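Local coordinates for a novel designed pore protein (Synthetic construct, PDB 6TMS) that is designed as a pore protein, a synthetic two-helix hairpin whose six copies in the assembly probably surround a central channel, at residues Lys21-Thr26 with Ser50-Ala55; Lys10-Ala15 with Ile61-Leu66. One frame throughout, in Å; residues are numbered along the deposited sequence.

Contact 1 of 2, residues Lys21-Thr26 with Ser50-Ala55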
ATOM      1  N   LYS F  21      -8.836 -11.677 -12.818  1.00 48.40           N
ATOM      2  CA  LYS F  21      -8.703 -11.119 -14.163  1.00 45.81           C
ATOM      3  C   LYS F  21      -7.306 -10.539 -14.371  1.00 37.95           C
ATOM      4  O   LYS F  21      -6.600 -10.842 -15.350  1.00 36.22           O
ATOM      5  CB  LYS F  21      -9.834 -10.051 -14.268  1.00 49.05           C
ATOM      6  CG  LYS F  21      -9.841  -8.843 -15.262  1.00 60.50           C
ATOM      7  CD  LYS F  21     -10.305  -7.524 -14.591  1.00 39.72           C
ATOM      8  CE  LYS F  21      -9.119  -6.652 -14.303  1.00 34.89           C
ATOM      9  NZ  LYS F  21      -9.475  -5.239 -14.162  1.00 31.11           N
ATOM     10  N   LEU F  22      -6.853  -9.784 -13.404  1.00 46.28           N
ATOM     11  CA  LEU F  22      -5.549  -9.190 -13.540  1.00 41.02           C
ATOM     12  C   LEU F  22      -4.452 -10.178 -13.216  1.00 35.09           C
ATOM     13  O   LEU F  22      -3.301  -9.959 -13.580  1.00 45.28           O
ATOM     14  CB  LEU F  22      -5.481  -7.939 -12.691  1.00 41.96           C
ATOM     15  CG  LEU F  22      -4.675  -6.922 -13.497  1.00 33.30           C
ATOM     16  CD1 LEU F  22      -5.493  -6.465 -14.727  1.00 30.78           C
ATOM     17  CD2 LEU F  22      -4.187  -5.747 -12.668  1.00 29.49           C
ATOM     18  N   GLU F  23      -4.755 -11.211 -12.466  1.00 39.01           N
ATOM     19  CA  GLU F  23      -3.744 -12.210 -12.243  1.00 36.30           C
ATOM     20  C   GLU F  23      -3.473 -12.962 -13.531  1.00 36.54           C
ATOM     21  O   GLU F  23      -2.313 -13.145 -13.895  1.00 36.03           O
ATOM     22  CB  GLU F  23      -4.177 -13.046 -11.050  1.00 33.92           C
ATOM     23  CG  GLU F  23      -3.518 -12.364  -9.874  1.00 30.61           C
ATOM     24  CD  GLU F  23      -3.991 -12.708  -8.517  1.00 29.65           C
ATOM     25  OE1 GLU F  23      -4.896 -13.529  -8.324  1.00 28.85           O
ATOM     26  OE2 GLU F  23      -3.470 -12.048  -7.611  1.00 27.06           O
ATOM     27  N   ASP F  24      -4.513 -13.186 -14.340  1.00 40.74           N
ATOM     28  CA  ASP F  24      -4.302 -13.797 -15.648  1.00 39.59           C
ATOM     29  C   ASP F  24      -3.533 -12.835 -16.561  1.00 39.69           C
ATOM     30  O   ASP F  24      -2.563 -13.220 -17.237  1.00 38.19           O
ATOM     31  CB  ASP F  24      -5.674 -14.151 -16.279  1.00 41.55           C
ATOM     32  CG  ASP F  24      -6.458 -15.280 -15.513  1.00 46.96           C
ATOM     33  OD1 ASP F  24      -5.870 -15.924 -14.626  1.00 41.65           O
ATOM     34  OD2 ASP F  24      -7.634 -15.590 -15.860  1.00 42.43           O
ATOM     35  N   LYS F  25      -3.894 -11.549 -16.488  1.00 42.06           N
ATOM     36  CA  LYS F  25      -3.255 -10.534 -17.315  1.00 40.66           C
ATOM     37  C   LYS F  25      -1.792 -10.332 -16.920  1.00 38.21           C
ATOM     38  O   LYS F  25      -0.919 -10.277 -17.788  1.00 39.22           O
ATOM     39  CB  LYS F  25      -4.052  -9.236 -17.190  1.00 39.32           C
ATOM     40  CG  LYS F  25      -3.976  -8.265 -18.363  1.00 35.74           C
ATOM     41  CD  LYS F  25      -4.501  -6.923 -17.862  1.00 33.33           C
ATOM     42  CE  LYS F  25      -4.528  -5.815 -18.879  1.00 32.20           C
ATOM     43  NZ  LYS F  25      -5.782  -5.045 -18.720  1.00 32.99           N
ATOM     44  N   THR F  26      -1.509 -10.320 -15.610  1.00 41.58           N
ATOM     45  CA  THR F  26      -0.141 -10.195 -15.127  1.00 41.00           C
ATOM     46  C   THR F  26       0.617 -11.468 -15.491  1.00 40.42           C
ATOM     47  O   THR F  26       1.647 -11.390 -16.126  1.00 41.62           O
ATOM     48  CB  THR F  26      -0.154  -9.830 -13.590  1.00 38.43           C
ATOM     49  OG1 THR F  26       1.056  -9.197 -13.117  1.00 37.95           O
ATOM     50  CG2 THR F  26      -0.412 -10.976 -12.688  1.00 38.18           C
ATOM     51  N   SER F  50       4.196  -7.946  -6.784  1.00 22.81           N
ATOM     52  CA  SER F  50       4.093  -7.707  -5.359  1.00 23.12           C
ATOM     53  C   SER F  50       2.750  -7.055  -5.048  1.00 20.28           C
ATOM     54  O   SER F  50       2.050  -7.436  -4.099  1.00 23.36           O
ATOM     55  CB  SER F  50       5.285  -6.845  -4.948  1.00 21.72           C
ATOM     56  OG  SER F  50       5.384  -6.703  -3.547  1.00 19.01           O
ATOM     57  N   LEU F  51       2.325  -6.169  -5.942  1.00 21.92           N
ATOM     58  CA  LEU F  51       1.072  -5.451  -5.801  1.00 19.06           C
ATOM     59  C   LEU F  51      -0.101  -6.375  -6.020  1.00 20.84           C
ATOM     60  O   LEU F  51      -1.150  -6.256  -5.382  1.00 21.08           O
ATOM     61  CB  LEU F  51       1.011  -4.342  -6.842  1.00 20.73           C
ATOM     62  CG  LEU F  51       1.548  -2.965  -6.490  1.00 20.26           C
ATOM     63  CD1 LEU F  51       1.371  -2.026  -7.648  1.00 20.40           C
ATOM     64  CD2 LEU F  51       0.823  -2.430  -5.301  1.00 20.03           C
ATOM     65  N   MET F  52       0.071  -7.306  -6.926  1.00 21.25           N
ATOM     66  CA  MET F  52      -0.942  -8.302  -7.161  1.00 25.04           C
ATOM     67  C   MET F  52      -1.120  -9.153  -5.919  1.00 24.99           C
ATOM     68  O   MET F  52      -2.239  -9.539  -5.551  1.00 25.54           O
ATOM     69  CB  MET F  52      -0.456  -9.123  -8.342  1.00 24.84           C
ATOM     70  CG  MET F  52      -1.373  -9.293  -9.530  1.00 24.66           C
ATOM     71  SD  MET F  52      -1.820  -7.863 -10.502  1.00 26.19           S
ATOM     72  CE  MET F  52      -3.550  -7.978 -10.066  1.00 28.82           C
ATOM     73  N   LEU F  53      -0.022  -9.404  -5.221  1.00 22.88           N
ATOM     74  CA  LEU F  53      -0.115 -10.208  -4.017  1.00 25.34           C
ATOM     75  C   LEU F  53      -0.801  -9.441  -2.890  1.00 23.08           C
ATOM     76  O   LEU F  53      -1.640 -10.000  -2.168  1.00 24.80           O
ATOM     77  CB  LEU F  53       1.291 -10.660  -3.628  1.00 49.70           C
ATOM     78  CG  LEU F  53       1.538 -12.077  -3.078  1.00 30.37           C
ATOM     79  CD1 LEU F  53       1.314 -12.080  -1.588  1.00 27.01           C
ATOM     80  CD2 LEU F  53       0.681 -13.149  -3.726  1.00 29.93           C
ATOM     81  N   ILE F  54      -0.501  -8.152  -2.743  1.00 22.14           N
ATOM     82  CA  ILE F  54      -1.209  -7.446  -1.688  1.00 23.99           C
ATOM     83  C   ILE F  54      -2.671  -7.303  -2.069  1.00 20.62           C
ATOM     84  O   ILE F  54      -3.535  -7.295  -1.198  1.00 21.55           O
ATOM     85  CB  ILE F  54      -0.537  -6.101  -1.291  1.00 22.02           C
ATOM     86  CG1 ILE F  54      -1.544  -5.096  -0.719  1.00 25.04           C
ATOM     87  CG2 ILE F  54       0.273  -5.413  -2.413  1.00 21.19           C
ATOM     88  CD1 ILE F  54      -1.453  -4.895   0.765  1.00 21.41           C
ATOM     89  N   ALA F  55      -3.000  -7.159  -3.340  1.00 23.69           N
ATOM     90  CA  ALA F  55      -4.422  -7.074  -3.616  1.00 23.06           C
ATOM     91  C   ALA F  55      -5.099  -8.379  -3.231  1.00 25.05           C
ATOM     92  O   ALA F  55      -6.155  -8.378  -2.593  1.00 19.83           O
ATOM     93  CB  ALA F  55      -4.662  -6.718  -5.075  1.00 22.96           C
TER
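Met52 reaches from helix 50-55 to Leu22, Glu23 and Thr26 on helix 21-26, and it carries more than half of the 207 Å² buried between them. Its CB points toward the other helix and starts a chain that bends twice. Met52 CG touches two partners on helix 21-26. Thr26 CG2 is 3.7 Å from Met52 CG. Glu23 CG is 3.8 Å from Met52 CG. Both of these side chains run past Met52 in the opposite direction. The chain then turns sharply about the CB-CG bond (chi2 65°), which carries SD away from Glu23 and over to Leu22. Met52 SD sits 3.8 Å from Leu22 CD2, with Thr26 CB also near. A second bend, about the CG-SD bond, lays Met52 CE against the base of Leu22, 3.3 Å from Leu22 CB. Met52 CE also meets Leu22 CD2 at 3.5 Å, and the two side chains cross at about a right angle.

Glu23 is the polar member. Its CB does not aim at the other helix, but the chain is extended beyond CG and brings the carboxylate across. Glu23 OE2 ends 3.5 Å from Met52 O. Both atoms are acceptors, so this is proximity and not a bond. Glu23 OE2 also lies close to OE1 of Glu56 on the same helix as Met52.

The two helices are antiparallel, with segment axes 10.8 Å apart at 162°. Side chains of another subunit also pack on Leu22 and Met52, so this face of the hairpin continues into the assembly. No hydrogen bond or salt bridge joins the two segments. Cohesion across them is therefore apolar and rests on the thioether chain of Met52, while the crowding of Glu23 and Glu56 would probably raise the proton affinity of this acidic pair.

Contact 2 of 2, residues Lys10-Ala15 with Ile61-Leu66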
ATOM      1  N   LYS F  10     -21.583  -8.331  -2.708  1.00 47.10           N
ATOM      2  CA  LYS F  10     -21.622  -7.988  -4.122  1.00 45.90           C
ATOM      3  C   LYS F  10     -20.317  -7.348  -4.536  1.00 46.03           C
ATOM      4  O   LYS F  10     -19.672  -7.742  -5.519  1.00 44.46           O
ATOM      5  CB  LYS F  10     -22.806  -7.014  -4.314  1.00 45.67           C
ATOM      6  CG  LYS F  10     -23.322  -6.733  -5.739  1.00 43.77           C
ATOM      7  CD  LYS F  10     -22.909  -5.366  -6.265  1.00 43.50           C
ATOM      8  CE  LYS F  10     -22.397  -5.482  -7.685  1.00 40.21           C
ATOM      9  NZ  LYS F  10     -20.984  -5.022  -7.732  1.00 38.06           N
ATOM     10  N   LEU F  11     -19.908  -6.367  -3.747  1.00 39.04           N
ATOM     11  CA  LEU F  11     -18.677  -5.653  -3.994  1.00 38.23           C
ATOM     12  C   LEU F  11     -17.485  -6.571  -3.874  1.00 40.49           C
ATOM     13  O   LEU F  11     -16.579  -6.563  -4.713  1.00 39.67           O
ATOM     14  CB  LEU F  11     -18.591  -4.533  -2.973  1.00 38.27           C
ATOM     15  CG  LEU F  11     -19.609  -3.435  -3.243  1.00 39.57           C
ATOM     16  CD1 LEU F  11     -19.675  -2.436  -2.086  1.00 39.80           C
ATOM     17  CD2 LEU F  11     -19.273  -2.763  -4.572  1.00 38.23           C
ATOM     18  N   LEU F  12     -17.521  -7.415  -2.859  1.00 43.35           N
ATOM     19  CA  LEU F  12     -16.419  -8.301  -2.537  1.00 42.89           C
ATOM     20  C   LEU F  12     -16.255  -9.385  -3.601  1.00 39.10           C
ATOM     21  O   LEU F  12     -15.130  -9.744  -3.975  1.00 39.37           O
ATOM     22  CB  LEU F  12     -16.690  -8.869  -1.135  1.00 40.74           C
ATOM     23  CG  LEU F  12     -15.607  -8.979  -0.027  1.00 38.76           C
ATOM     24  CD1 LEU F  12     -14.492  -7.910  -0.087  1.00 39.84           C
ATOM     25  CD2 LEU F  12     -16.228  -8.963   1.394  1.00 39.18           C
ATOM     26  N   GLU F  13     -17.369  -9.889  -4.122  1.00 42.06           N
ATOM     27  CA  GLU F  13     -17.360 -10.897  -5.179  1.00 41.10           C
ATOM     28  C   GLU F  13     -16.974 -10.304  -6.537  1.00 41.89           C
ATOM     29  O   GLU F  13     -16.313 -10.966  -7.354  1.00 42.24           O
ATOM     30  CB  GLU F  13     -18.751 -11.565  -5.239  1.00 40.53           C
ATOM     31  CG  GLU F  13     -19.013 -12.702  -4.207  1.00 40.93           C
ATOM     32  CD  GLU F  13     -20.468 -13.256  -4.165  1.00 42.01           C
ATOM     33  OE1 GLU F  13     -21.065 -13.145  -3.078  1.00 42.35           O
ATOM     34  OE2 GLU F  13     -21.050 -13.727  -5.169  1.00 41.04           O
ATOM     35  N   GLU F  14     -17.361  -9.059  -6.790  1.00 40.93           N
ATOM     36  CA  GLU F  14     -16.982  -8.379  -8.022  1.00 41.55           C
ATOM     37  C   GLU F  14     -15.499  -8.062  -8.035  1.00 40.48           C
ATOM     38  O   GLU F  14     -14.811  -8.159  -9.075  1.00 44.48           O
ATOM     39  CB  GLU F  14     -17.847  -7.119  -8.085  1.00 38.68           C
ATOM     40  CG  GLU F  14     -17.381  -5.937  -8.917  1.00 36.44           C
ATOM     41  CD  GLU F  14     -16.595  -4.873  -8.137  1.00 37.42           C
ATOM     42  OE1 GLU F  14     -16.816  -4.673  -6.917  1.00 36.56           O
ATOM     43  OE2 GLU F  14     -15.778  -4.189  -8.788  1.00 36.43           O
ATOM     44  N   ALA F  15     -14.990  -7.787  -6.844  1.00 39.85           N
ATOM     45  CA  ALA F  15     -13.576  -7.537  -6.652  1.00 36.10           C
ATOM     46  C   ALA F  15     -12.768  -8.794  -6.902  1.00 37.07           C
ATOM     47  O   ALA F  15     -11.762  -8.770  -7.625  1.00 40.99           O
ATOM     48  CB  ALA F  15     -13.374  -7.052  -5.222  1.00 35.32           C
ATOM     49  N   ILE F  61      -8.548 -10.121   3.450  1.00 19.82           N
ATOM     50  CA  ILE F  61      -8.891  -9.466   4.697  1.00 19.97           C
ATOM     51  C   ILE F  61     -10.295  -8.912   4.626  1.00 20.24           C
ATOM     52  O   ILE F  61     -11.042  -8.954   5.600  1.00 23.16           O
ATOM     53  CB  ILE F  61      -7.850  -8.384   5.005  1.00 19.10           C
ATOM     54  CG1 ILE F  61      -6.552  -9.059   5.456  1.00 21.32           C
ATOM     55  CG2 ILE F  61      -8.376  -7.388   6.028  1.00 20.35           C
ATOM     56  CD1 ILE F  61      -5.296  -8.286   5.181  1.00 21.54           C
ATOM     57  N   ALA F  62     -10.702  -8.409   3.481  1.00 20.92           N
ATOM     58  CA  ALA F  62     -12.064  -7.924   3.431  1.00 22.23           C
ATOM     59  C   ALA F  62     -13.042  -9.082   3.564  1.00 22.26           C
ATOM     60  O   ALA F  62     -14.009  -9.010   4.328  1.00 30.26           O
ATOM     61  CB  ALA F  62     -12.276  -7.130   2.155  1.00 23.01           C
ATOM     62  N   ILE F  63     -12.772 -10.191   2.887  1.00 25.10           N
ATOM     63  CA  ILE F  63     -13.670 -11.327   3.010  1.00 26.89           C
ATOM     64  C   ILE F  63     -13.790 -11.709   4.479  1.00 27.61           C
ATOM     65  O   ILE F  63     -14.883 -11.945   5.003  1.00 29.50           O
ATOM     66  CB  ILE F  63     -13.154 -12.501   2.157  1.00 24.18           C
ATOM     67  CG1 ILE F  63     -13.062 -12.139   0.659  1.00 26.70           C
ATOM     68  CG2 ILE F  63     -14.088 -13.700   2.309  1.00 26.82           C
ATOM     69  CD1 ILE F  63     -12.099 -13.048  -0.140  1.00 26.45           C
ATOM     70  N   SER F  64     -12.657 -11.787   5.159  1.00 26.32           N
ATOM     71  CA  SER F  64     -12.632 -12.307   6.516  1.00 29.79           C
ATOM     72  C   SER F  64     -13.161 -11.314   7.530  1.00 28.72           C
ATOM     73  O   SER F  64     -13.647 -11.709   8.589  1.00 31.27           O
ATOM     74  CB  SER F  64     -11.228 -12.766   6.861  1.00 30.39           C
ATOM     75  OG  SER F  64     -11.268 -14.155   7.122  1.00 30.06           O
ATOM     76  N   LEU F  65     -12.970 -10.036   7.293  1.00 27.32           N
ATOM     77  CA  LEU F  65     -13.557  -9.064   8.185  1.00 27.13           C
ATOM     78  C   LEU F  65     -15.046  -9.086   8.034  1.00 28.79           C
ATOM     79  O   LEU F  65     -15.792  -8.903   8.997  1.00 32.54           O
ATOM     80  CB  LEU F  65     -13.008  -7.687   7.866  1.00 26.90           C
ATOM     81  CG  LEU F  65     -11.803  -7.337   8.726  1.00 25.78           C
ATOM     82  CD1 LEU F  65     -10.936  -6.290   8.135  1.00 23.53           C
ATOM     83  CD2 LEU F  65     -12.367  -6.777  10.022  1.00 25.73           C
ATOM     84  N   LEU F  66     -15.496  -9.351   6.834  1.00 31.02           N
ATOM     85  CA  LEU F  66     -16.917  -9.431   6.678  1.00 33.19           C
ATOM     86  C   LEU F  66     -17.422 -10.678   7.361  1.00 33.68           C
ATOM     87  O   LEU F  66     -18.497 -10.672   7.961  1.00 34.25           O
ATOM     88  CB  LEU F  66     -17.232  -9.401   5.197  1.00 34.39           C
ATOM     89  CG  LEU F  66     -18.689  -9.144   4.877  1.00 44.16           C
ATOM     90  CD1 LEU F  66     -19.029  -7.812   5.519  1.00 39.20           C
ATOM     91  CD2 LEU F  66     -18.891  -9.033   3.361  1.00 41.18           C
TER
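Leu12 lays its two methyls over the face of helix 61-66 formed by Ala62, Ile63 and Leu66. Leu12 CD1 meets Ala62 CB at 3.2 Å. The other branch, Leu12 CD2, lies 3.3 Å from Leu66 CD2, the two leucines passing in opposite directions. Leu12 CD2 is also 3.8 Å from Ile63 CA, on the backbone of the facing helix. At the fork, Leu12 CG is 4.1 Å from Ile63 CG1, which flanks it. Leu66 holds its CG anti to the backbone N (chi1 -166°), and this brings its CD2 up to Leu12.

The segments are antiparallel at 155°, as expected in a helical hairpin. One leucine is set among three residues of the facing helix. All the contacts across are apolar. Cutting Leu12 back to an alanine is likely to open a gap beside Ala62 CB and leave Leu66 CD2 without its partner on this segment.

Leu66 also packs on Leu8 and Ile5, one and two turns before Leu12 on helix 2-32. Ile63 reaches Glu16 in the other direction. Apolar side chains of a neighbouring subunit cover Ile61, Ile63 and Ser64.

Both contacts join helix 2-32 to helix 39-68, the two arms of the hairpin. Their centres are 16 Å apart, and their nearest atoms are about 7 Å apart, so they do not touch. Along the chain the order is 10-15, 21-26, 50-55, 61-66. Contact 1 is thus the inner pair, nearer the connection between the helices. Contact 2 is the outer pair, toward the two chain ends. The centre of contact 1 is about 4 Å from that of the chain, and that of contact 2 about 12 Å. Together they pair the arms at two levels, and other subunits pack beside both, consistent with hairpins packed side by side in a six-chain assembly that probably forms the designed pore.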